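Local coordinates for protein taurocyamine kinase (Schistosoma mansoni, PDB 4WOD) that reversibly transfers phosphate between ATP and taurocyamine as a duplicated, two-repeat member of the ATP:guanido phosphotransferase family that uses magnesium, at residues Y35-L46 and C65-F76. The protein carries 4 engineered substitutions. Residues are numbered along the deposited sequence; the frame is centred on the assembly and turned at random.
Sequences YQATKTSLGGTL and CDLNAYETFRDF
The ring of F73 is wedged into the loop 35-46, with L46 CB over the centre of one face, a CH-pi contact 3.9 Å from the centroid, and T72 CG2 nearer the rim of the opposite face. At its edge lie Y35 CD1, T38 O and G44 O. F73 presents an edge to the face of Y35 in a T-shaped pair, the planes 84° apart, and F73 CA sits over that same phenol face. The Y35 ring runs past F73 until its OH accepts a hydrogen bond from D75 N, 3.2 Å away. The D75 carboxylate itself turns to K34 in a salt bridge.

Polar contacts hold the middle of the loop, around T40. T40 OG1 donates to D66 OD2 at 2.6 Å, meeting the carboxylate on its syn side, 16° out of plane. This hydroxyl stands between the backbone N and the carbonyl carbon (chi1 71°), where it also accepts from L42 N, closing an ST turn, and from G44 N; three bonds thus grip one buried side chain. The second carboxylate oxygen, D66 OD1, caps N68 N through its anti lone pair, so the same carboxylate holds T40 with one oxygen and the turn into helix 69-72 with the other. T40 CG2 points to C65 SG, 3.6 Å away, while T38 and T72 touch through their CG2 methyls.

L46 CD1 reaches F76 CD2 at 3.5 Å. Within the N-terminal domain of the first repeat, the contact packs the loop joining helices 29-35 and 46-55 against helix 69-72 and the start of helix 74-84; L46 also touches I31 of helix 29-35, and F76 leans on V50 of helix 46-55.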
loop_
_atom_site.group_PDB
_atom_site.type_symbol
_atom_site.label_atom_id
_atom_site.label_comp_id
_atom_site.label_asym_id
_atom_site.label_seq_id
_atom_site.Cartn_x
_atom_site.Cartn_y
_atom_site.Cartn_z
ATOM N N TYR A 35 0.015 -36.555 -3.300
ATOM C CA TYR A 35 0.579 -36.685 -1.956
ATOM C C TYR A 35 -0.336 -37.239 -0.859
ATOM O O TYR A 35 0.074 -37.324 0.290
ATOM C CB TYR A 35 1.088 -35.324 -1.500
ATOM C CG TYR A 35 2.286 -34.787 -2.276
ATOM C CD1 TYR A 35 3.430 -35.561 -2.466
ATOM C CD2 TYR A 35 2.277 -33.491 -2.779
ATOM C CE1 TYR A 35 4.525 -35.056 -3.162
ATOM C CE2 TYR A 35 3.368 -32.977 -3.471
ATOM C CZ TYR A 35 4.486 -33.760 -3.652
ATOM O OH TYR A 35 5.562 -33.230 -4.324
ATOM N N GLN A 36 -1.564 -37.621 -1.185
ATOM C CA GLN A 36 -2.523 -37.885 -0.105
ATOM C C GLN A 36 -2.203 -39.149 0.708
ATOM O O GLN A 36 -2.743 -39.321 1.798
ATOM C CB GLN A 36 -3.944 -37.982 -0.661
ATOM C CG GLN A 36 -4.071 -38.973 -1.780
ATOM C CD GLN A 36 -5.503 -39.147 -2.253
ATOM O OE1 GLN A 36 -6.421 -38.465 -1.783
ATOM N NE2 GLN A 36 -5.702 -40.081 -3.180
ATOM N N ALA A 37 -1.334 -40.017 0.188
ATOM C CA ALA A 37 -0.921 -41.209 0.921
ATOM C C ALA A 37 0.554 -41.156 1.294
ATOM O O ALA A 37 1.063 -42.065 1.951
ATOM C CB ALA A 37 -1.217 -42.492 0.111
ATOM N N THR A 38 1.242 -40.092 0.899
ATOM C CA THR A 38 2.677 -40.000 1.154
ATOM C C THR A 38 3.011 -39.589 2.598
ATOM O O THR A 38 2.374 -38.689 3.172
ATOM C CB THR A 38 3.320 -39.019 0.164
ATOM O OG1 THR A 38 2.949 -39.401 -1.163
ATOM C CG2 THR A 38 4.843 -39.033 0.289
ATOM N N LYS A 39 4.005 -40.266 3.180
ATOM C CA LYS A 39 4.514 -39.942 4.514
ATOM C C LYS A 39 5.982 -39.489 4.457
ATOM O O LYS A 39 6.778 -40.031 3.693
ATOM C CB LYS A 39 4.409 -41.147 5.464
ATOM C CG LYS A 39 3.136 -41.975 5.359
ATOM C CD LYS A 39 1.949 -41.181 5.797
ATOM C CE LYS A 39 0.761 -42.090 6.128
ATOM N NZ LYS A 39 0.290 -42.904 4.968
ATOM N N THR A 40 6.352 -38.517 5.291
ATOM C CA THR A 40 7.762 -38.144 5.403
ATOM C C THR A 40 8.551 -39.264 6.072
ATOM O O THR A 40 7.980 -40.264 6.513
ATOM C CB THR A 40 7.963 -36.866 6.233
ATOM O OG1 THR A 40 7.699 -37.160 7.610
ATOM C CG2 THR A 40 7.020 -35.756 5.743
ATOM N N SER A 41 9.855 -39.075 6.212
ATOM C CA SER A 41 10.650 -40.091 6.885
ATOM C C SER A 41 10.362 -40.126 8.391
ATOM O O SER A 41 10.700 -41.091 9.069
ATOM C CB SER A 41 12.137 -39.845 6.632
ATOM O OG SER A 41 12.461 -38.506 6.961
ATOM N N LEU A 42 9.740 -39.072 8.920
ATOM C CA LEU A 42 9.357 -39.057 10.325
ATOM C C LEU A 42 7.873 -39.379 10.464
ATOM O O LEU A 42 7.316 -39.280 11.559
ATOM C CB LEU A 42 9.674 -37.698 10.972
ATOM C CG LEU A 42 11.174 -37.403 11.095
ATOM C CD1 LEU A 42 11.415 -36.031 11.694
ATOM C CD2 LEU A 42 11.853 -38.470 11.926
ATOM N N GLY A 43 7.246 -39.750 9.345
ATOM C CA GLY A 43 5.885 -40.257 9.342
ATOM C C GLY A 43 4.797 -39.210 9.204
ATOM O O GLY A 43 3.614 -39.522 9.348
ATOM N N GLY A 44 5.188 -37.972 8.942
ATOM C CA GLY A 44 4.232 -36.881 8.815
ATOM C C GLY A 44 3.544 -36.841 7.456
ATOM O O GLY A 44 4.064 -37.374 6.477
ATOM N N THR A 45 2.367 -36.208 7.409
ATOM C CA THR A 45 1.583 -36.071 6.184
ATOM C C THR A 45 1.350 -34.615 5.807
ATOM O O THR A 45 1.443 -33.726 6.667
ATOM C CB THR A 45 0.206 -36.729 6.329
ATOM O OG1 THR A 45 -0.538 -36.042 7.338
ATOM C CG2 THR A 45 0.365 -38.149 6.732
ATOM N N LEU A 46 1.026 -34.375 4.531
ATOM C CA LEU A 46 0.699 -33.035 4.053
ATOM C C LEU A 46 -0.560 -32.485 4.729
ATOM O O LEU A 46 -0.657 -31.279 4.977
ATOM C CB LEU A 46 0.524 -33.040 2.531
ATOM C CG LEU A 46 0.265 -31.749 1.745
ATOM C CD1 LEU A 46 1.305 -30.618 2.000
ATOM C CD2 LEU A 46 0.193 -32.067 0.256
ATOM N N CYS A 65 4.963 -30.622 9.128
ATOM C CA CYS A 65 4.838 -31.741 10.050
ATOM C C CYS A 65 6.181 -32.136 10.667
ATOM O O CYS A 65 6.242 -32.596 11.806
ATOM C CB CYS A 65 4.209 -32.934 9.323
ATOM S SG CYS A 65 5.053 -33.504 7.804
ATOM N N ASP A 66 7.250 -31.964 9.897
ATOM C CA ASP A 66 8.617 -32.188 10.369
ATOM C C ASP A 66 9.546 -31.613 9.306
ATOM O O ASP A 66 9.081 -31.166 8.262
ATOM C CB ASP A 66 8.909 -33.677 10.595
ATOM C CG ASP A 66 8.674 -34.517 9.348
ATOM O OD1 ASP A 66 9.487 -34.449 8.403
ATOM O OD2 ASP A 66 7.678 -35.269 9.323
ATOM N N LEU A 67 10.851 -31.690 9.543
ATOM C CA LEU A 67 11.823 -31.006 8.685
ATOM C C LEU A 67 11.903 -31.601 7.279
ATOM O O LEU A 67 12.349 -30.932 6.353
ATOM C CB LEU A 67 13.209 -31.013 9.346
ATOM C CG LEU A 67 13.848 -32.385 9.607
ATOM C CD1 LEU A 67 14.752 -32.798 8.457
ATOM C CD2 LEU A 67 14.647 -32.389 10.903
ATOM N N ASN A 68 11.460 -32.843 7.126
ATOM C CA ASN A 68 11.485 -33.510 5.838
ATOM C C ASN A 68 10.291 -33.182 4.971
ATOM O O ASN A 68 10.191 -33.696 3.837
ATOM C CB ASN A 68 11.540 -35.024 6.008
ATOM C CG ASN A 68 12.784 -35.482 6.699
ATOM O OD1 ASN A 68 12.736 -35.919 7.853
ATOM N ND2 ASN A 68 13.918 -35.391 6.008
ATOM N N ALA A 69 9.363 -32.389 5.511
ATOM C CA ALA A 69 8.160 -32.053 4.764
ATOM C C ALA A 69 8.532 -31.288 3.501
ATOM O O ALA A 69 7.904 -31.458 2.459
ATOM C CB ALA A 69 7.199 -31.246 5.598
ATOM N N TYR A 70 9.549 -30.434 3.595
ATOM C CA TYR A 70 9.895 -29.587 2.471
ATOM C C TYR A 70 10.372 -30.431 1.293
ATOM O O TYR A 70 10.025 -30.144 0.150
ATOM C CB TYR A 70 10.945 -28.545 2.883
ATOM C CG TYR A 70 10.398 -27.561 3.908
ATOM C CD1 TYR A 70 9.525 -26.557 3.520
ATOM C CD2 TYR A 70 10.730 -27.655 5.251
ATOM C CE1 TYR A 70 9.006 -25.671 4.421
ATOM C CE2 TYR A 70 10.215 -26.758 6.175
ATOM C CZ TYR A 70 9.358 -25.768 5.754
ATOM O OH TYR A 70 8.830 -24.865 6.649
ATOM N N GLU A 71 11.129 -31.486 1.571
ATOM C CA GLU A 71 11.553 -32.405 0.523
ATOM C C GLU A 71 10.430 -33.350 0.068
ATOM O O GLU A 71 10.212 -33.521 -1.139
ATOM C CB GLU A 71 12.751 -33.219 0.993
ATOM C CG GLU A 71 13.235 -34.257 -0.010
ATOM C CD GLU A 71 13.548 -33.676 -1.393
ATOM O OE1 GLU A 71 13.357 -34.410 -2.386
ATOM O OE2 GLU A 71 13.987 -32.504 -1.490
ATOM N N THR A 72 9.691 -33.910 1.025
ATOM C CA THR A 72 8.704 -34.965 0.734
ATOM C C THR A 72 7.537 -34.421 -0.074
ATOM O O THR A 72 7.071 -35.059 -1.026
ATOM C CB THR A 72 8.185 -35.612 2.031
ATOM O OG1 THR A 72 9.302 -36.050 2.811
ATOM C CG2 THR A 72 7.252 -36.827 1.726
ATOM N N PHE A 73 7.071 -33.227 0.277
ATOM C CA PHE A 73 6.006 -32.588 -0.511
ATOM C C PHE A 73 6.527 -31.375 -1.280
ATOM O O PHE A 73 5.906 -30.307 -1.323
ATOM C CB PHE A 73 4.840 -32.217 0.407
ATOM C CG PHE A 73 4.486 -33.305 1.391
ATOM C CD1 PHE A 73 3.894 -34.489 0.953
ATOM C CD2 PHE A 73 4.736 -33.149 2.747
ATOM C CE1 PHE A 73 3.550 -35.493 1.852
ATOM C CE2 PHE A 73 4.403 -34.157 3.660
ATOM C CZ PHE A 73 3.804 -35.334 3.208
ATOM N N ARG A 74 7.666 -31.567 -1.940
ATOM C CA ARG A 74 8.367 -30.460 -2.594
ATOM C C ARG A 74 7.592 -29.656 -3.649
ATOM O O ARG A 74 7.762 -28.447 -3.737
ATOM C CB ARG A 74 9.638 -30.976 -3.245
ATOM C CG ARG A 74 10.468 -29.847 -3.798
ATOM C CD ARG A 74 11.924 -30.057 -3.576
ATOM N NE ARG A 74 12.686 -29.225 -4.492
ATOM C CZ ARG A 74 13.921 -29.514 -4.875
ATOM N NH1 ARG A 74 14.511 -30.611 -4.406
ATOM N NH2 ARG A 74 14.549 -28.722 -5.726
ATOM N N ASP A 75 6.767 -30.316 -4.459
ATOM C CA ASP A 75 6.040 -29.603 -5.517
ATOM C C ASP A 75 5.140 -28.530 -4.911
ATOM O O ASP A 75 4.911 -27.478 -5.514
ATOM C CB ASP A 75 5.179 -30.553 -6.365
ATOM C CG ASP A 75 5.986 -31.591 -7.115
ATOM O OD1 ASP A 75 7.229 -31.472 -7.216
ATOM O OD2 ASP A 75 5.350 -32.534 -7.624
ATOM N N PHE A 76 4.616 -28.824 -3.723
ATOM C CA PHE A 76 3.749 -27.905 -2.993
ATOM C C PHE A 76 4.566 -26.822 -2.289
ATOM O O PHE A 76 4.335 -25.628 -2.489
ATOM C CB PHE A 76 2.889 -28.684 -1.981
ATOM C CG PHE A 76 2.147 -27.818 -0.992
ATOM C CD1 PHE A 76 1.021 -27.095 -1.378
ATOM C CD2 PHE A 76 2.557 -27.751 0.344
ATOM C CE1 PHE A 76 0.329 -26.299 -0.457
ATOM C CE2 PHE A 76 1.866 -26.949 1.282
ATOM C CZ PHE A 76 0.753 -26.225 0.879
#